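Local coordinates for Bak protein (Grouper iridovirus, PDB 5VMN) that inhibits apoptosis of the host cell as a viral Bcl-2 protein that exclusively sequesters the pro-apoptotic protein Bim, at residues I27-V41 / G69-Y81. Sequence-based numbering, arbitrary orientation.
Sequences IHSQMLIVTKSYSLV and GRILILLGISQLY. With EDO (1,2-ethanediol), chain N; NO3 (nitrate ion), chain E; EDO (1,2-ethanediol), chain K.
M31 pushes its thioether into a hole formed by L72, L75, G76 and Q79, and L72 returns the gesture among I27, Q30, M31 and V34: a worked example of two helices locked by reciprocal knobs where they cross nearly at right angles (-88°). The axes of 27-37 and 69-81 come within 8.6 Å, and M31 CA lies 5.2 Å from L72 CA. With CG anti to the backbone N (chi1 179°), M31 runs extended over G76, its CG 3.6 Å from G76 CA, before bending at the sulfur, which sets CE 3.4 Å from Q79 OE1. The two methyls of V34 divide their work, CG2 against L72 CD1 and CG1 against I73 CG1, while I27 CG2 meets L75 CD1. Beyond the Schellman motif that ends helix 27-37, with S39 at positive phi, the chain turns aside, to run along 69-81, and L40 enters a third hole, among I73, G76, I77 and L80.

The looser side is wet. Water 1 bridges H28 NE2 and Q79 OE1, lying in the plane of the imidazole, whereas the ring and the amide stand 77° apart; Q79 NE2 turns to L15 O. A second water donates to T35 OG1 and to G76 O (2.9 Å). T35 OG1 in turn gives its proton to M31 O, arriving from the face of that carbonyl opposite T35 N. At another margin, Y38 and V41 add lighter apolar touches to I73 and L80.

No direct hydrogen bond joins the segments, so their union within this Bcl-2 helical bundle rests on shape and apolar burial, with water linking polar groups across the margin.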
loop_
_atom_site.group_PDB
_atom_site.type_symbol
_atom_site.label_atom_id
_atom_site.label_comp_id
_atom_site.label_asym_id
_atom_site.label_seq_id
_atom_site.Cartn_x
_atom_site.Cartn_y
_atom_site.Cartn_z
ATOM N N ILE A 27 2.113 5.464 -8.640
ATOM C CA ILE A 27 2.398 4.596 -7.501
ATOM C C ILE A 27 2.183 3.142 -7.892
ATOM O O ILE A 27 2.940 2.256 -7.484
ATOM C CB ILE A 27 1.547 4.986 -6.289
ATOM C CG1 ILE A 27 1.891 6.404 -5.828
ATOM C CG2 ILE A 27 1.723 3.974 -5.139
ATOM C CD1 ILE A 27 3.338 6.645 -5.427
ATOM N N HIS A 28 1.152 2.874 -8.684
ATOM C CA HIS A 28 0.903 1.510 -9.169
ATOM C C HIS A 28 2.096 0.985 -9.960
ATOM O O HIS A 28 2.564 -0.142 -9.750
ATOM C CB HIS A 28 -0.370 1.531 -10.008
ATOM C CG HIS A 28 -0.868 0.191 -10.437
ATOM N ND1 HIS A 28 -0.504 -0.391 -11.631
ATOM C CD2 HIS A 28 -1.749 -0.658 -9.853
ATOM C CE1 HIS A 28 -1.129 -1.550 -11.759
ATOM N NE2 HIS A 28 -1.892 -1.733 -10.698
ATOM N N SER A 29 2.614 1.800 -10.868
ATOM C CA SER A 29 3.792 1.427 -11.629
ATOM C C SER A 29 4.978 1.119 -10.716
ATOM O O SER A 29 5.670 0.110 -10.913
ATOM C CB SER A 29 4.128 2.557 -12.625
ATOM O OG SER A 29 5.349 2.292 -13.298
ATOM N N GLN A 30 5.233 1.976 -9.721
ATOM C CA GLN A 30 6.332 1.746 -8.787
ATOM C C GLN A 30 6.121 0.458 -8.006
ATOM O O GLN A 30 7.076 -0.272 -7.745
ATOM C CB GLN A 30 6.474 2.907 -7.796
ATOM C CG GLN A 30 6.704 4.310 -8.405
ATOM C CD GLN A 30 8.111 4.542 -8.802
ATOM O OE1 GLN A 30 8.588 3.982 -9.794
ATOM N NE2 GLN A 30 8.807 5.393 -8.034
ATOM N N MET A 31 4.877 0.203 -7.590
ATOM C CA MET A 31 4.537 -1.023 -6.869
ATOM C C MET A 31 4.888 -2.252 -7.691
ATOM O O MET A 31 5.432 -3.232 -7.163
ATOM C CB MET A 31 3.039 -1.006 -6.540
ATOM C CG MET A 31 2.506 -2.244 -5.808
ATOM S SD MET A 31 0.728 -2.174 -5.639
ATOM C CE MET A 31 0.212 -2.532 -7.329
ATOM N N LEU A 32 4.564 -2.240 -8.979
ATOM C CA LEU A 32 4.873 -3.402 -9.804
ATOM C C LEU A 32 6.375 -3.576 -9.991
ATOM O O LEU A 32 6.866 -4.714 -10.033
ATOM C CB LEU A 32 4.162 -3.296 -11.146
ATOM C CG LEU A 32 2.633 -3.301 -11.078
ATOM C CD1 LEU A 32 2.060 -3.221 -12.469
ATOM C CD2 LEU A 32 2.120 -4.534 -10.331
ATOM N N ILE A 33 7.125 -2.475 -10.108
ATOM C CA ILE A 33 8.587 -2.573 -10.210
ATOM C C ILE A 33 9.147 -3.262 -8.969
ATOM O O ILE A 33 9.997 -4.156 -9.058
ATOM C CB ILE A 33 9.222 -1.180 -10.395
ATOM C CG1 ILE A 33 8.974 -0.654 -11.807
ATOM C CG2 ILE A 33 10.742 -1.254 -10.151
ATOM C CD1 ILE A 33 9.379 0.831 -11.995
ATOM N N VAL A 34 8.714 -2.810 -7.790
ATOM C CA VAL A 34 9.187 -3.381 -6.531
ATOM C C VAL A 34 8.723 -4.821 -6.386
ATOM O O VAL A 34 9.467 -5.683 -5.901
ATOM C CB VAL A 34 8.702 -2.475 -5.379
ATOM C CG1 VAL A 34 8.704 -3.154 -4.052
ATOM C CG2 VAL A 34 9.561 -1.198 -5.337
ATOM N N THR A 35 7.497 -5.120 -6.805
ATOM C CA THR A 35 7.040 -6.507 -6.759
ATOM C C THR A 35 7.983 -7.419 -7.535
ATOM O O THR A 35 8.291 -8.546 -7.100
ATOM C CB THR A 35 5.624 -6.604 -7.318
ATOM O OG1 THR A 35 4.737 -5.864 -6.462
ATOM C CG2 THR A 35 5.155 -8.044 -7.386
ATOM N N LYS A 36 8.378 -6.999 -8.733
ATOM C CA LYS A 36 9.253 -7.842 -9.534
ATOM C C LYS A 36 10.658 -7.869 -8.954
ATOM O O LYS A 36 11.284 -8.936 -8.893
ATOM C CB LYS A 36 9.287 -7.338 -10.992
ATOM C CG LYS A 36 10.210 -8.154 -11.891
ATOM C CD LYS A 36 10.229 -7.625 -13.320
ATOM C CE LYS A 36 11.160 -8.447 -14.223
ATOM N NZ LYS A 36 11.109 -7.965 -15.628
ATOM N N SER A 37 11.178 -6.703 -8.554
ATOM C CA SER A 37 12.578 -6.574 -8.152
ATOM C C SER A 37 12.870 -7.368 -6.904
ATOM O O SER A 37 13.984 -7.885 -6.741
ATOM C CB SER A 37 12.930 -5.113 -7.866
ATOM O OG SER A 37 12.881 -4.363 -9.045
ATOM N N TYR A 38 11.895 -7.448 -6.015
ATOM C CA TYR A 38 12.048 -8.188 -4.768
ATOM C C TYR A 38 11.337 -9.536 -4.781
ATOM O O TYR A 38 11.158 -10.139 -3.721
ATOM C CB TYR A 38 11.550 -7.350 -3.590
ATOM C CG TYR A 38 12.396 -6.112 -3.348
ATOM C CD1 TYR A 38 13.702 -6.211 -2.884
ATOM C CD2 TYR A 38 11.906 -4.853 -3.626
ATOM C CE1 TYR A 38 14.478 -5.079 -2.684
ATOM C CE2 TYR A 38 12.687 -3.707 -3.431
ATOM C CZ TYR A 38 13.941 -3.829 -2.933
ATOM O OH TYR A 38 14.717 -2.715 -2.721
ATOM N N SER A 39 10.970 -10.032 -5.956
ATOM C CA SER A 39 10.443 -11.383 -6.103
ATOM C C SER A 39 9.249 -11.619 -5.196
ATOM O O SER A 39 9.091 -12.693 -4.614
ATOM C CB SER A 39 11.522 -12.418 -5.806
ATOM O OG SER A 39 12.611 -12.317 -6.712
ATOM N N LEU A 40 8.382 -10.625 -5.066
ATOM C CA LEU A 40 7.374 -10.737 -4.022
ATOM C C LEU A 40 6.429 -11.895 -4.274
ATOM O O LEU A 40 5.850 -12.427 -3.323
ATOM C CB LEU A 40 6.561 -9.449 -3.883
ATOM C CG LEU A 40 7.325 -8.262 -3.334
ATOM C CD1 LEU A 40 6.304 -7.146 -3.085
ATOM C CD2 LEU A 40 8.037 -8.575 -2.039
ATOM N N VAL A 41 6.181 -12.235 -5.528
ATOM C CA VAL A 41 5.313 -13.381 -5.793
ATOM C C VAL A 41 5.810 -14.601 -5.030
ATOM O O VAL A 41 5.025 -15.359 -4.448
ATOM C CB VAL A 41 5.239 -13.648 -7.307
ATOM C CG1 VAL A 41 4.435 -14.912 -7.581
ATOM C CG2 VAL A 41 4.627 -12.436 -8.036
ATOM N N GLY A 69 10.542 2.142 -0.063
ATOM C CA GLY A 69 10.589 0.772 -0.535
ATOM C C GLY A 69 9.741 -0.161 0.317
ATOM O O GLY A 69 9.011 -1.016 -0.201
ATOM N N ARG A 70 9.812 -0.006 1.631
ATOM C CA ARG A 70 8.963 -0.812 2.504
ATOM C C ARG A 70 7.488 -0.533 2.254
ATOM O O ARG A 70 6.662 -1.456 2.278
ATOM C CB ARG A 70 9.312 -0.537 3.959
ATOM C CG ARG A 70 10.671 -1.021 4.350
ATOM C CD ARG A 70 10.847 -0.921 5.829
ATOM N NE ARG A 70 12.208 -1.195 6.252
ATOM C CZ ARG A 70 12.581 -1.268 7.525
ATOM N NH1 ARG A 70 11.686 -1.118 8.486
ATOM N NH2 ARG A 70 13.849 -1.470 7.834
ATOM N N ILE A 71 7.130 0.729 2.000
ATOM C CA ILE A 71 5.742 1.042 1.697
ATOM C C ILE A 71 5.317 0.343 0.407
ATOM O O ILE A 71 4.213 -0.211 0.319
ATOM C CB ILE A 71 5.551 2.571 1.626
ATOM C CG1 ILE A 71 5.575 3.115 3.052
ATOM C CG2 ILE A 71 4.273 2.925 0.901
ATOM C CD1 ILE A 71 5.555 4.633 3.165
ATOM N N LEU A 72 6.190 0.344 -0.608
ATOM C CA LEU A 72 5.824 -0.274 -1.868
ATOM C C LEU A 72 5.749 -1.796 -1.733
ATOM O O LEU A 72 4.930 -2.428 -2.408
ATOM C CB LEU A 72 6.807 0.146 -2.964
ATOM C CG LEU A 72 6.698 1.619 -3.371
ATOM C CD1 LEU A 72 7.915 2.017 -4.223
ATOM C CD2 LEU A 72 5.430 1.873 -4.141
ATOM N N ILE A 73 6.559 -2.384 -0.855
ATOM C CA ILE A 73 6.432 -3.821 -0.572
ATOM C C ILE A 73 5.080 -4.097 0.064
ATOM O O ILE A 73 4.369 -5.020 -0.334
ATOM C CB ILE A 73 7.589 -4.304 0.302
ATOM C CG1 ILE A 73 8.895 -4.335 -0.504
ATOM C CG2 ILE A 73 7.288 -5.680 0.898
ATOM C CD1 ILE A 73 10.117 -4.536 0.359
ATOM N N LEU A 74 4.657 -3.260 1.024
ATOM C CA LEU A 74 3.347 -3.470 1.639
ATOM C C LEU A 74 2.235 -3.370 0.604
ATOM O O LEU A 74 1.294 -4.187 0.586
ATOM C CB LEU A 74 3.137 -2.449 2.763
ATOM C CG LEU A 74 1.733 -2.467 3.360
ATOM C CD1 LEU A 74 1.479 -3.787 4.070
ATOM C CD2 LEU A 74 1.533 -1.269 4.300
ATOM N N LEU A 75 2.305 -2.368 -0.269
ATOM C CA LEU A 75 1.290 -2.259 -1.297
ATOM C C LEU A 75 1.310 -3.480 -2.214
ATOM O O LEU A 75 0.253 -3.969 -2.623
ATOM C CB LEU A 75 1.496 -0.963 -2.093
ATOM C CG LEU A 75 1.340 0.333 -1.310
ATOM C CD1 LEU A 75 1.627 1.508 -2.240
ATOM C CD2 LEU A 75 -0.040 0.457 -0.757
ATOM N N GLY A 76 2.497 -3.946 -2.595
ATOM C CA GLY A 76 2.572 -5.060 -3.517
ATOM C C GLY A 76 1.999 -6.328 -2.921
ATOM O O GLY A 76 1.387 -7.130 -3.623
ATOM N N ILE A 77 2.243 -6.546 -1.632
ATOM C CA ILE A 77 1.623 -7.676 -0.924
ATOM C C ILE A 77 0.110 -7.505 -0.900
ATOM O O ILE A 77 -0.652 -8.445 -1.161
ATOM C CB ILE A 77 2.199 -7.788 0.497
ATOM C CG1 ILE A 77 3.656 -8.215 0.450
ATOM C CG2 ILE A 77 1.419 -8.835 1.334
ATOM C CD1 ILE A 77 4.358 -7.963 1.724
ATOM N N SER A 78 -0.354 -6.303 -0.573
ATOM C CA SER A 78 -1.788 -6.063 -0.576
ATOM C C SER A 78 -2.396 -6.358 -1.944
ATOM O O SER A 78 -3.508 -6.893 -2.036
ATOM C CB SER A 78 -2.090 -4.619 -0.162
ATOM O OG SER A 78 -1.542 -4.363 1.122
ATOM N N GLN A 79 -1.710 -5.949 -3.020
ATOM C CA GLN A 79 -2.199 -6.218 -4.371
ATOM C C GLN A 79 -2.312 -7.708 -4.666
ATOM O O GLN A 79 -3.299 -8.161 -5.269
ATOM C CB GLN A 79 -1.269 -5.555 -5.390
ATOM C CG GLN A 79 -1.682 -5.778 -6.840
ATOM C CD GLN A 79 -2.932 -5.050 -7.206
ATOM O OE1 GLN A 79 -2.889 -3.873 -7.543
ATOM N NE2 GLN A 79 -4.063 -5.743 -7.154
ATOM N N LEU A 80 -1.332 -8.493 -4.225
ATOM C CA LEU A 80 -1.391 -9.931 -4.449
ATOM C C LEU A 80 -2.573 -10.546 -3.707
ATOM O O LEU A 80 -3.302 -11.380 -4.269
ATOM C CB LEU A 80 -0.065 -10.566 -4.037
ATOM C CG LEU A 80 1.106 -10.200 -4.966
ATOM C CD1 LEU A 80 2.414 -10.613 -4.342
ATOM C CD2 LEU A 80 0.961 -10.916 -6.312
ATOM N N TYR A 81 -2.813 -10.115 -2.465
ATOM C CA TYR A 81 -4.014 -10.573 -1.765
ATOM C C TYR A 81 -5.279 -10.155 -2.500
ATOM O O TYR A 81 -6.224 -10.939 -2.611
ATOM C CB TYR A 81 -4.063 -10.006 -0.344
ATOM C CG TYR A 81 -3.311 -10.802 0.696
ATOM C CD1 TYR A 81 -3.709 -12.080 1.039
ATOM C CD2 TYR A 81 -2.278 -10.228 1.417
ATOM C CE1 TYR A 81 -3.044 -12.781 2.032
ATOM C CE2 TYR A 81 -1.601 -10.932 2.404
ATOM C CZ TYR A 81 -2.010 -12.195 2.712
ATOM O OH TYR A 81 -1.372 -12.883 3.706
HETATM C C1 EDO N . -0.133 1.629 -14.142
HETATM O O1 EDO N . 0.935 2.560 -14.302
HETATM C C2 EDO N . 0.500 0.275 -14.351
HETATM O O2 EDO N . 1.566 0.219 -13.408
HETATM N N NO3 E . 13.995 -1.513 -7.068
HETATM O O1 NO3 E . 13.557 -0.774 -6.136
HETATM O O2 NO3 E . 14.814 -2.448 -6.824
HETATM O O3 NO3 E . 13.613 -1.320 -8.253
HETATM C C1 EDO K . 13.813 5.089 0.128
HETATM O O1 EDO K . 13.157 3.788 0.080
HETATM C C2 EDO K . 12.912 6.270 0.518
HETATM O O2 EDO K . 12.565 6.404 1.928
HETATM O O HOH W 1 -3.900 -3.379 -9.951
HETATM O O HOH W 2 2.015 -6.705 -6.416
#